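Local coordinates for protein carbohydrate kinase, FGGY (Rhodospirillum rubrum, PDB 3IFR) that probably phosphorylates D-xylulose at the expense of ATP, as a xylulose kinase of the FGGY family of carbohydrate kinases, at residues V82-L86 and S163-N168; A213-H217 and Y240-A244; V342-Y346 and D484-Y489. One frame throughout, in Å; residues are numbered along the deposited sequence.

Contact 1. Residues V82-L86 and S163-N168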
ATOM      1  N   VAL A  82      -8.435 -11.372   7.061  1.00 16.62           N
ATOM      2  CA  VAL A  82      -8.719 -10.832   5.742  1.00 16.50           C
ATOM      3  C   VAL A  82      -8.078  -9.449   5.580  1.00 18.47           C
ATOM      4  O   VAL A  82      -8.303  -8.548   6.395  1.00 17.67           O
ATOM      5  CB  VAL A  82     -10.237 -10.701   5.529  1.00 16.05           C
ATOM      6  CG1 VAL A  82     -10.542 -10.211   4.125  1.00 15.72           C
ATOM      7  CG2 VAL A  82     -10.948 -12.041   5.773  1.00 17.41           C
ATOM      8  N   THR A  83      -7.333  -9.272   4.492  1.00 17.78           N
ATOM      9  CA  THR A  83      -6.781  -7.984   4.114  1.00 14.70           C
ATOM     10  C   THR A  83      -7.335  -7.641   2.690  1.00 19.69           C
ATOM     11  O   THR A  83      -8.015  -8.468   2.050  1.00 15.67           O
ATOM     12  CB  THR A  83      -5.240  -8.088   4.146  1.00 19.48           C
ATOM     13  OG1 THR A  83      -4.620  -6.862   3.741  1.00 20.32           O
ATOM     14  CG2 THR A  83      -4.769  -9.201   3.219  1.00 17.87           C
ATOM     15  N   GLY A  84      -7.075  -6.417   2.225  1.00 17.41           N
ATOM     16  CA  GLY A  84      -7.436  -6.002   0.891  1.00 16.75           C
ATOM     17  C   GLY A  84      -7.122  -4.528   0.680  1.00 19.26           C
ATOM     18  O   GLY A  84      -6.615  -3.849   1.570  1.00 17.27           O
HETATM   19  N   MSE A  85      -7.451  -4.006  -0.498  1.00 21.24           N
HETATM   20  CA  MSE A  85      -7.173  -2.597  -0.786  1.00 20.15           C
HETATM   21  C   MSE A  85      -8.015  -1.642   0.097  1.00 18.97           C
HETATM   22  O   MSE A  85      -9.091  -1.999   0.564  1.00 17.88           O
HETATM   23  CB  MSE A  85      -7.331  -2.330  -2.281  1.00 18.66           C
HETATM   24  CG  MSE A  85      -8.726  -1.884  -2.725  1.00 25.60           C
HETATM   25 SE   MSE A  85     -10.245  -3.149  -2.509  1.00 37.33          SE
HETATM   26  CE  MSE A  85     -10.088  -4.261  -4.151  1.00 23.28           C
ATOM     27  N   LEU A  86      -7.510  -0.443   0.340  1.00 19.99           N
ATOM     28  CA  LEU A  86      -8.258   0.567   1.094  1.00 20.48           C
ATOM     29  C   LEU A  86      -7.794   1.975   0.671  1.00 24.18           C
ATOM     30  O   LEU A  86      -6.746   2.136   0.030  1.00 23.20           O
ATOM     31  CB  LEU A  86      -8.043   0.390   2.625  1.00 19.44           C
ATOM     32  CG  LEU A  86      -6.681   0.762   3.239  1.00 19.33           C
ATOM     33  CD1 LEU A  86      -6.715   0.792   4.777  1.00 20.81           C
ATOM     34  CD2 LEU A  86      -5.569  -0.190   2.755  1.00 18.19           C
ATOM     35  N   SER A 163     -13.522  -2.683   1.735  1.00 18.05           N
ATOM     36  CA  SER A 163     -13.722  -3.941   1.037  1.00 17.54           C
ATOM     37  C   SER A 163     -13.587  -5.107   1.984  1.00 16.39           C
ATOM     38  O   SER A 163     -14.502  -5.886   2.120  1.00 18.45           O
ATOM     39  CB  SER A 163     -12.705  -4.102  -0.075  1.00 17.34           C
ATOM     40  OG  SER A 163     -11.413  -3.951   0.485  1.00 21.05           O
ATOM     41  N   TYR A 164     -12.447  -5.223   2.645  1.00 16.01           N
ATOM     42  CA  TYR A 164     -12.236  -6.345   3.552  1.00 17.07           C
ATOM     43  C   TYR A 164     -13.175  -6.227   4.785  1.00 17.56           C
ATOM     44  O   TYR A 164     -13.587  -7.255   5.365  1.00 15.98           O
ATOM     45  CB  TYR A 164     -10.705  -6.582   3.875  1.00 14.73           C
ATOM     46  CG  TYR A 164      -9.957  -5.389   4.492  1.00 15.85           C
ATOM     47  CD1 TYR A 164     -10.058  -5.098   5.876  1.00 16.83           C
ATOM     48  CD2 TYR A 164      -9.195  -4.536   3.701  1.00 13.21           C
ATOM     49  CE1 TYR A 164      -9.403  -3.977   6.435  1.00 15.29           C
ATOM     50  CE2 TYR A 164      -8.534  -3.449   4.233  1.00 13.92           C
ATOM     51  CZ  TYR A 164      -8.638  -3.161   5.596  1.00 16.26           C
ATOM     52  OH  TYR A 164      -7.978  -2.061   6.110  1.00 14.90           O
ATOM     53  N   ASP A 165     -13.562  -5.003   5.173  1.00 15.84           N
ATOM     54  CA  ASP A 165     -14.569  -4.908   6.257  1.00 17.52           C
ATOM     55  C   ASP A 165     -15.877  -5.611   5.834  1.00 21.03           C
ATOM     56  O   ASP A 165     -16.555  -6.304   6.613  1.00 17.85           O
ATOM     57  CB  ASP A 165     -14.911  -3.463   6.589  1.00 16.96           C
ATOM     58  CG  ASP A 165     -13.699  -2.628   6.973  1.00 18.76           C
ATOM     59  OD1 ASP A 165     -12.872  -3.084   7.792  1.00 18.64           O
ATOM     60  OD2 ASP A 165     -13.610  -1.463   6.486  1.00 18.54           O
ATOM     61  N   TYR A 166     -16.243  -5.433   4.566  1.00 20.05           N
ATOM     62  CA  TYR A 166     -17.475  -6.016   4.117  1.00 17.76           C
ATOM     63  C   TYR A 166     -17.416  -7.558   4.149  1.00 17.49           C
ATOM     64  O   TYR A 166     -18.325  -8.218   4.639  1.00 18.51           O
ATOM     65  CB  TYR A 166     -17.833  -5.469   2.736  1.00 17.97           C
ATOM     66  CG  TYR A 166     -19.016  -6.146   2.122  1.00 15.04           C
ATOM     67  CD1 TYR A 166     -20.262  -6.037   2.713  1.00 16.14           C
ATOM     68  CD2 TYR A 166     -18.884  -6.910   0.973  1.00 14.48           C
ATOM     69  CE1 TYR A 166     -21.364  -6.665   2.154  1.00 19.26           C
ATOM     70  CE2 TYR A 166     -19.959  -7.545   0.402  1.00 16.04           C
ATOM     71  CZ  TYR A 166     -21.208  -7.403   0.982  1.00 20.38           C
ATOM     72  OH  TYR A 166     -22.317  -8.008   0.444  1.00 20.13           O
ATOM     73  N   ILE A 167     -16.324  -8.123   3.660  1.00 19.19           N
ATOM     74  CA  ILE A 167     -16.134  -9.555   3.667  1.00 17.29           C
ATOM     75  C   ILE A 167     -16.188 -10.076   5.092  1.00 20.21           C
ATOM     76  O   ILE A 167     -16.945 -11.001   5.374  1.00 21.69           O
ATOM     77  CB  ILE A 167     -14.790  -9.902   2.981  1.00 19.58           C
ATOM     78  CG1 ILE A 167     -14.793  -9.346   1.549  1.00 18.59           C
ATOM     79  CG2 ILE A 167     -14.536 -11.413   2.987  1.00 15.72           C
ATOM     80  CD1 ILE A 167     -15.852 -10.021   0.633  1.00 17.33           C
ATOM     81  N   ASN A 168     -15.412  -9.486   6.012  1.00 18.89           N
ATOM     82  CA  ASN A 168     -15.541  -9.851   7.438  1.00 18.39           C
ATOM     83  C   ASN A 168     -16.996  -9.870   8.000  1.00 19.57           C
ATOM     84  O   ASN A 168     -17.394 -10.785   8.754  1.00 17.66           O
ATOM     85  CB  ASN A 168     -14.687  -8.931   8.298  1.00 15.78           C
ATOM     86  CG  ASN A 168     -13.231  -9.301   8.280  1.00 19.28           C
ATOM     87  OD1 ASN A 168     -12.869 -10.495   8.173  1.00 16.36           O
ATOM     88  ND2 ASN A 168     -12.354  -8.273   8.419  1.00 17.57           N
TER
HETATM   89  O   HOH W   1     -10.123 -10.569   9.090  1.00 18.81           O
HETATM   90  O   HOH W   2     -11.202  -0.771   2.035  1.00 20.56           O
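Y164 CG stands between the backbone N and the carbonyl carbon (chi1 58°), and S163 OG takes the same place on its own residue; from the start of helix 163-172 the Y164 ring thus meets the G84 backbone and S163 OG meets M85 O. S163 OG donates to M85 O over 3.0 Å, in the carbonyl plane at a C=O...donor angle of 148°. Water 2 donates to the same oxygen and accepts from S163 N, a second link between loop and helix start. The chain of M85, a selenomethionine, bends at chi2 and chi3 and brings SE to 3.3 Å from S163 OG. The Y164 ring lies obliquely along the strand backbone, CD2 3.2 Å from G84 N. Its OH touches L86 CD1 at 3.4 Å and is anchored by a hydrogen bond with D178 OD2. V82 splits its branches: CG1 packs on Y164 CB at 3.6 Å, while CG2 comes to 3.4 Å from N168 OD1. Water 1 donates to that OD1 and accepts from V82 N. Strand 82-84 and helix segment 163-168 run nearly antiparallel, at 152°, the helix packing along an inner strand of the mixed sheet, an arrangement typical of the ribonuclease H-like core of actin-type ATPase folds.

Contact 2. Residues A213-H217 and Y240-A244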
ATOM      1  N   ALA A 213     -14.539   1.219  15.107  1.00 23.18           N
ATOM      2  CA  ALA A 213     -13.238   0.747  14.632  1.00 25.17           C
ATOM      3  C   ALA A 213     -12.729  -0.447  15.451  1.00 23.25           C
ATOM      4  O   ALA A 213     -13.044  -0.599  16.644  1.00 23.96           O
ATOM      5  CB  ALA A 213     -12.213   1.870  14.639  1.00 24.71           C
ATOM      6  N   HIS A 214     -11.946  -1.296  14.805  1.00 19.12           N
ATOM      7  CA  HIS A 214     -11.441  -2.502  15.459  1.00 20.34           C
ATOM      8  C   HIS A 214      -9.989  -2.699  15.049  1.00 20.75           C
ATOM      9  O   HIS A 214      -9.662  -2.556  13.859  1.00 19.66           O
ATOM     10  CB  HIS A 214     -12.272  -3.713  15.025  1.00 18.88           C
ATOM     11  CG  HIS A 214     -11.713  -5.035  15.461  1.00 18.53           C
ATOM     12  ND1 HIS A 214     -12.118  -5.670  16.611  1.00 20.60           N
ATOM     13  CD2 HIS A 214     -10.813  -5.862  14.871  1.00 18.65           C
ATOM     14  CE1 HIS A 214     -11.477  -6.823  16.729  1.00 20.99           C
ATOM     15  NE2 HIS A 214     -10.702  -6.969  15.669  1.00 20.83           N
ATOM     16  N   PRO A 215      -9.111  -3.030  16.022  1.00 21.38           N
ATOM     17  CA  PRO A 215      -7.692  -3.143  15.657  1.00 21.94           C
ATOM     18  C   PRO A 215      -7.400  -4.512  15.087  1.00 18.85           C
ATOM     19  O   PRO A 215      -7.836  -5.525  15.631  1.00 21.19           O
ATOM     20  CB  PRO A 215      -6.970  -2.961  16.992  1.00 20.60           C
ATOM     21  CG  PRO A 215      -8.017  -3.313  18.057  1.00 23.74           C
ATOM     22  CD  PRO A 215      -9.357  -3.506  17.391  1.00 20.21           C
ATOM     23  N   THR A 216      -6.632  -4.546  14.015  1.00 19.16           N
ATOM     24  CA  THR A 216      -6.341  -5.779  13.307  1.00 17.61           C
ATOM     25  C   THR A 216      -5.986  -6.993  14.171  1.00 20.75           C
ATOM     26  O   THR A 216      -6.521  -8.089  13.965  1.00 20.24           O
ATOM     27  CB  THR A 216      -5.199  -5.541  12.326  1.00 19.31           C
ATOM     28  OG1 THR A 216      -5.566  -4.498  11.421  1.00 19.09           O
ATOM     29  CG2 THR A 216      -4.895  -6.800  11.549  1.00 17.23           C
ATOM     30  N   HIS A 217      -5.074  -6.818  15.125  1.00 20.20           N
ATOM     31  CA  HIS A 217      -4.530  -7.966  15.863  1.00 19.94           C
ATOM     32  C   HIS A 217      -5.529  -8.681  16.798  1.00 22.39           C
ATOM     33  O   HIS A 217      -5.317  -9.850  17.156  1.00 21.32           O
ATOM     34  CB  HIS A 217      -3.302  -7.543  16.659  1.00 19.97           C
ATOM     35  CG  HIS A 217      -3.611  -6.621  17.791  1.00 20.89           C
ATOM     36  ND1 HIS A 217      -3.808  -5.264  17.618  1.00 22.61           N
ATOM     37  CD2 HIS A 217      -3.785  -6.859  19.115  1.00 21.63           C
ATOM     38  CE1 HIS A 217      -4.070  -4.703  18.791  1.00 22.75           C
ATOM     39  NE2 HIS A 217      -4.078  -5.657  19.711  1.00 21.77           N
ATOM     40  N   TYR A 240      -9.938 -12.703  12.667  1.00 19.98           N
ATOM     41  CA  TYR A 240      -9.227 -11.542  13.224  1.00 20.19           C
ATOM     42  C   TYR A 240      -9.670 -10.234  12.591  1.00 19.44           C
ATOM     43  O   TYR A 240     -10.458 -10.241  11.646  1.00 18.20           O
ATOM     44  CB  TYR A 240      -7.715 -11.744  13.067  1.00 17.86           C
ATOM     45  CG  TYR A 240      -7.273 -12.780  14.055  1.00 21.66           C
ATOM     46  CD1 TYR A 240      -7.248 -14.134  13.720  1.00 20.22           C
ATOM     47  CD2 TYR A 240      -7.015 -12.417  15.382  1.00 22.79           C
ATOM     48  CE1 TYR A 240      -6.897 -15.094  14.654  1.00 20.66           C
ATOM     49  CE2 TYR A 240      -6.685 -13.360  16.321  1.00 23.86           C
ATOM     50  CZ  TYR A 240      -6.626 -14.690  15.962  1.00 26.43           C
ATOM     51  OH  TYR A 240      -6.285 -15.603  16.929  1.00 29.32           O
ATOM     52  N   GLY A 241      -9.213  -9.127  13.151  1.00 16.63           N
ATOM     53  CA  GLY A 241      -9.474  -7.838  12.569  1.00 16.61           C
ATOM     54  C   GLY A 241      -8.985  -7.815  11.129  1.00 18.21           C
ATOM     55  O   GLY A 241      -7.971  -8.429  10.799  1.00 17.09           O
ATOM     56  N   GLY A 242      -9.695  -7.114  10.253  1.00 15.90           N
ATOM     57  CA  GLY A 242      -9.175  -6.919   8.910  1.00 16.25           C
ATOM     58  C   GLY A 242      -7.907  -6.077   8.901  1.00 18.48           C
ATOM     59  O   GLY A 242      -7.701  -5.214   9.772  1.00 15.87           O
ATOM     60  N   ALA A 243      -7.097  -6.316   7.897  1.00 18.09           N
ATOM     61  CA  ALA A 243      -5.771  -5.798   7.808  1.00 18.34           C
ATOM     62  C   ALA A 243      -5.622  -4.963   6.584  1.00 18.47           C
ATOM     63  O   ALA A 243      -6.025  -5.343   5.559  1.00 19.54           O
ATOM     64  CB  ALA A 243      -4.820  -6.916   7.783  1.00 19.79           C
ATOM     65  N   ALA A 244      -5.046  -3.797   6.711  1.00 15.91           N
ATOM     66  CA  ALA A 244      -4.750  -2.992   5.557  1.00 16.75           C
ATOM     67  C   ALA A 244      -3.693  -3.618   4.615  1.00 18.11           C
ATOM     68  O   ALA A 244      -2.653  -3.905   5.038  1.00 16.82           O
ATOM     69  CB  ALA A 244      -4.352  -1.635   5.977  1.00 16.82           C
TER
HETATM   70  O   HOH W   3      -9.140  -4.417  12.005  1.00 18.70           O
HETATM   71  O   HOH W   4      -4.941  -2.477   9.347  1.00 21.80           O
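Y240 meets the other segment at two carbonyls: CB lies 3.9 Å from T216 O, and the ring brings CD2 obliquely to 3.6 Å from H217 O. G241 CA comes nearest the other segment's CA atoms, 3.8 Å from T216 CA. It sits at the edge of the H214 ring, near the ring plane, 3.3 Å from CD2 of H214. H214 reaches there because CG is anti to its backbone N (chi1 171°), and a hydrogen bond from NE2 to R218 O fixes the ring while P215 CD lies over the rim of one face. G241 has no side chain, and its CA is set tightly against H214. At G242 the contact turns polar. T216 OG1 donates to G242 O over 2.8 Å, tilted 31° from the carbonyl plane, and water 3 lies between G242 O and H214 O. A243 adds an apolar touch, CB to T216 CG2 at 3.8 Å. A244 N donates over 2.9 Å to water 4, which in turn donates to T216 OG1, so the T216 hydroxyl donates to G242 O and accepts from water 4. A valine in place of T216 would probably leave G242 O without this donor and water 4 without its acceptor, loosening the tie between T216 and G242-A244. Strand 213-214 pairs in parallel with strand 177-178, A243 pairs with V82 of the central sheet, and A244 stands at the N-cap of helix 245-252; V444 of helix 437-448 packs against both T216 and Y240.

Contact 3. Residues V342-Y346 and D484-Y489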
ATOM      1  N   VAL A 342      21.050  14.990 -14.894  1.00 28.56           N
ATOM      2  CA  VAL A 342      20.217  15.068 -13.704  1.00 27.01           C
ATOM      3  C   VAL A 342      18.787  14.897 -14.135  1.00 25.56           C
ATOM      4  O   VAL A 342      18.319  15.652 -14.970  1.00 28.45           O
ATOM      5  CB  VAL A 342      20.338  16.436 -12.997  1.00 26.82           C
ATOM      6  CG1 VAL A 342      19.610  16.397 -11.669  1.00 26.80           C
ATOM      7  CG2 VAL A 342      21.784  16.811 -12.798  1.00 26.69           C
ATOM      8  N   CYS A 343      18.086  13.930 -13.557  1.00 25.20           N
ATOM      9  CA  CYS A 343      16.688  13.681 -13.891  1.00 24.61           C
ATOM     10  C   CYS A 343      15.699  13.929 -12.714  1.00 27.62           C
ATOM     11  O   CYS A 343      15.942  13.507 -11.579  1.00 25.54           O
ATOM     12  CB  CYS A 343      16.554  12.263 -14.458  1.00 21.03           C
ATOM     13  SG  CYS A 343      14.921  11.534 -14.471  1.00 25.18           S
ATOM     14  N   LEU A 344      14.606  14.644 -12.988  1.00 24.73           N
ATOM     15  CA  LEU A 344      13.466  14.658 -12.098  1.00 26.85           C
ATOM     16  C   LEU A 344      12.450  13.655 -12.611  1.00 29.08           C
ATOM     17  O   LEU A 344      11.986  13.764 -13.745  1.00 28.94           O
ATOM     18  CB  LEU A 344      12.833  16.039 -12.080  1.00 28.60           C
ATOM     19  CG  LEU A 344      13.754  17.131 -11.573  1.00 31.26           C
ATOM     20  CD1 LEU A 344      13.099  18.462 -11.808  1.00 28.95           C
ATOM     21  CD2 LEU A 344      14.074  16.925 -10.079  1.00 26.71           C
ATOM     22  N   PRO A 345      12.060  12.688 -11.770  1.00 33.07           N
ATOM     23  CA  PRO A 345      11.234  11.564 -12.239  1.00 29.31           C
ATOM     24  C   PRO A 345       9.747  11.735 -11.988  1.00 29.49           C
ATOM     25  O   PRO A 345       9.102  10.749 -11.629  1.00 30.15           O
ATOM     26  CB  PRO A 345      11.721  10.405 -11.368  1.00 29.43           C
ATOM     27  CG  PRO A 345      12.370  11.087 -10.131  1.00 28.18           C
ATOM     28  CD  PRO A 345      12.400  12.564 -10.343  1.00 29.06           C
ATOM     29  N   TYR A 346       9.199  12.927 -12.194  1.00 31.51           N
ATOM     30  CA  TYR A 346       7.779  13.168 -11.916  1.00 33.23           C
ATOM     31  C   TYR A 346       6.843  13.158 -13.155  1.00 35.39           C
ATOM     32  O   TYR A 346       6.211  14.173 -13.510  1.00 36.93           O
ATOM     33  CB  TYR A 346       7.643  14.446 -11.086  1.00 37.71           C
ATOM     34  CG  TYR A 346       8.677  14.540  -9.965  1.00 34.21           C
ATOM     35  CD1 TYR A 346       8.843  13.500  -9.054  1.00 33.21           C
ATOM     36  CD2 TYR A 346       9.483  15.663  -9.826  1.00 32.82           C
ATOM     37  CE1 TYR A 346       9.777  13.579  -8.037  1.00 33.34           C
ATOM     38  CE2 TYR A 346      10.433  15.750  -8.819  1.00 35.35           C
ATOM     39  CZ  TYR A 346      10.577  14.705  -7.926  1.00 34.52           C
ATOM     40  OH  TYR A 346      11.511  14.796  -6.915  1.00 32.33           O
ATOM     41  N   ASP A 484      22.062  18.281  -6.291  1.00 28.78           N
ATOM     42  CA  ASP A 484      21.590  18.725  -7.610  1.00 29.67           C
ATOM     43  C   ASP A 484      20.098  18.485  -7.875  1.00 28.62           C
ATOM     44  O   ASP A 484      19.408  19.354  -8.339  1.00 28.62           O
ATOM     45  CB  ASP A 484      22.399  18.087  -8.723  1.00 27.67           C
ATOM     46  CG  ASP A 484      23.760  18.695  -8.843  1.00 33.95           C
ATOM     47  OD1 ASP A 484      24.125  19.500  -7.948  1.00 34.41           O
ATOM     48  OD2 ASP A 484      24.453  18.379  -9.831  1.00 37.53           O
ATOM     49  N   PHE A 485      19.640  17.276  -7.611  1.00 26.15           N
ATOM     50  CA  PHE A 485      18.278  16.866  -7.801  1.00 25.08           C
ATOM     51  C   PHE A 485      17.350  17.841  -7.062  1.00 28.24           C
ATOM     52  O   PHE A 485      16.379  18.365  -7.619  1.00 30.89           O
ATOM     53  CB  PHE A 485      18.222  15.450  -7.229  1.00 26.71           C
ATOM     54  CG  PHE A 485      16.868  14.908  -6.998  1.00 25.54           C
ATOM     55  CD1 PHE A 485      16.218  14.206  -7.995  1.00 21.97           C
ATOM     56  CD2 PHE A 485      16.296  14.987  -5.740  1.00 24.98           C
ATOM     57  CE1 PHE A 485      14.992  13.664  -7.768  1.00 26.36           C
ATOM     58  CE2 PHE A 485      15.046  14.439  -5.496  1.00 27.73           C
ATOM     59  CZ  PHE A 485      14.382  13.789  -6.507  1.00 26.16           C
ATOM     60  N   SER A 486      17.672  18.094  -5.808  1.00 27.69           N
ATOM     61  CA  SER A 486      16.929  19.022  -4.972  1.00 29.56           C
ATOM     62  C   SER A 486      16.909  20.433  -5.527  1.00 29.00           C
ATOM     63  O   SER A 486      15.885  21.075  -5.507  1.00 31.50           O
ATOM     64  CB  SER A 486      17.543  19.066  -3.568  1.00 25.48           C
ATOM     65  OG  SER A 486      16.961  18.044  -2.793  1.00 32.70           O
ATOM     66  N   ALA A 487      18.053  20.912  -5.986  1.00 28.34           N
ATOM     67  CA  ALA A 487      18.161  22.238  -6.533  1.00 27.91           C
ATOM     68  C   ALA A 487      17.536  22.320  -7.932  1.00 32.08           C
ATOM     69  O   ALA A 487      17.075  23.403  -8.347  1.00 34.97           O
ATOM     70  CB  ALA A 487      19.620  22.669  -6.572  1.00 26.61           C
ATOM     71  N   LEU A 488      17.507  21.204  -8.658  1.00 28.13           N
ATOM     72  CA  LEU A 488      16.837  21.188  -9.957  1.00 30.76           C
ATOM     73  C   LEU A 488      15.350  21.497  -9.723  1.00 31.13           C
ATOM     74  O   LEU A 488      14.810  22.439 -10.283  1.00 28.50           O
ATOM     75  CB  LEU A 488      17.026  19.864 -10.691  1.00 28.00           C
ATOM     76  CG  LEU A 488      16.430  19.826 -12.108  1.00 31.01           C
ATOM     77  CD1 LEU A 488      16.702  21.113 -12.917  1.00 24.50           C
ATOM     78  CD2 LEU A 488      16.953  18.590 -12.851  1.00 27.11           C
ATOM     79  N   TYR A 489      14.732  20.742  -8.817  1.00 30.89           N
ATOM     80  CA  TYR A 489      13.324  20.905  -8.499  1.00 30.17           C
ATOM     81  C   TYR A 489      12.952  22.260  -7.928  1.00 32.90           C
ATOM     82  O   TYR A 489      11.944  22.851  -8.320  1.00 32.46           O
ATOM     83  CB  TYR A 489      12.878  19.850  -7.520  1.00 28.62           C
ATOM     84  CG  TYR A 489      11.437  19.960  -7.213  1.00 31.70           C
ATOM     85  CD1 TYR A 489      10.491  19.754  -8.202  1.00 33.54           C
ATOM     86  CD2 TYR A 489      11.004  20.300  -5.942  1.00 34.32           C
ATOM     87  CE1 TYR A 489       9.146  19.848  -7.939  1.00 32.04           C
ATOM     88  CE2 TYR A 489       9.655  20.407  -5.662  1.00 36.20           C
ATOM     89  CZ  TYR A 489       8.728  20.175  -6.666  1.00 37.43           C
ATOM     90  OH  TYR A 489       7.380  20.286  -6.403  1.00 40.82           O
TER
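V342, L344 and L488 supply the aliphatic part of this contact. L488 pushes its branched end between the two strand side chains: CD2 lies 3.6 Å from V342 CG1, and CG lies 3.6 Å from L344 CD1. The other L344 branch, CD2, turns to the helix backbone at F485 O and approaches Y489 CB at 4.1 Å. F485 fills the side toward helix 372-397, where L385 touches it. Its CG stands anti to the backbone N (chi1 166°), which carries the ring off its own helix and alongside the end of the strand, where C343 O and P345 CD lie at its edge, the latter 3.8 Å from F485 CE1. The contact is thus a helix laid on a small sheet: segment 484-489 of the long C-terminal helix 475-496 crosses strand 342-344 at -56°, and that strand pairs antiparallel with strand 362-364, whose T364 also touches L488. Aromatic contacts follow beyond the strand end. Y346 OH comes to 3.1 Å from F485 CZ, approaching the ring obliquely. The Y346 ring turns its edge to the face of Y489 in an offset edge-to-face pair, centroids 5.8 Å apart and planes at 76°, with P345 CD over the rim of one face of the Y346 ring. Polar groups take little part. No hydrogen bond joins the two segments, and D484 merely borders the apolar patch, its OD2 4.3 Å from V342 CG2.

In the fold
From the N terminus, contact 1 is the first to close, bringing helix 163-172 back onto strand 77-84 after 76 intervening residues, more helix than strand. Contact 2 then closes a much shorter loop, 213-217 to 240-244, and contact 3 the longest, from 342-346 to the C-terminal helix 475-496. The three loops follow one another in series; none nests or crosses. Contacts 1 and 2 touch: strands 77-84 and 238-244 are sheet neighbours, with V82 O 2.9 Å from A243 N, probably a hydrogen bond. In addition, Y164 from helix 163-172 packs on A243 and A244. Contact 3 lies across the chain's centre, about 38 Å from contact 1 between centres, and fastens the C-terminal helix to a two-stranded sheet.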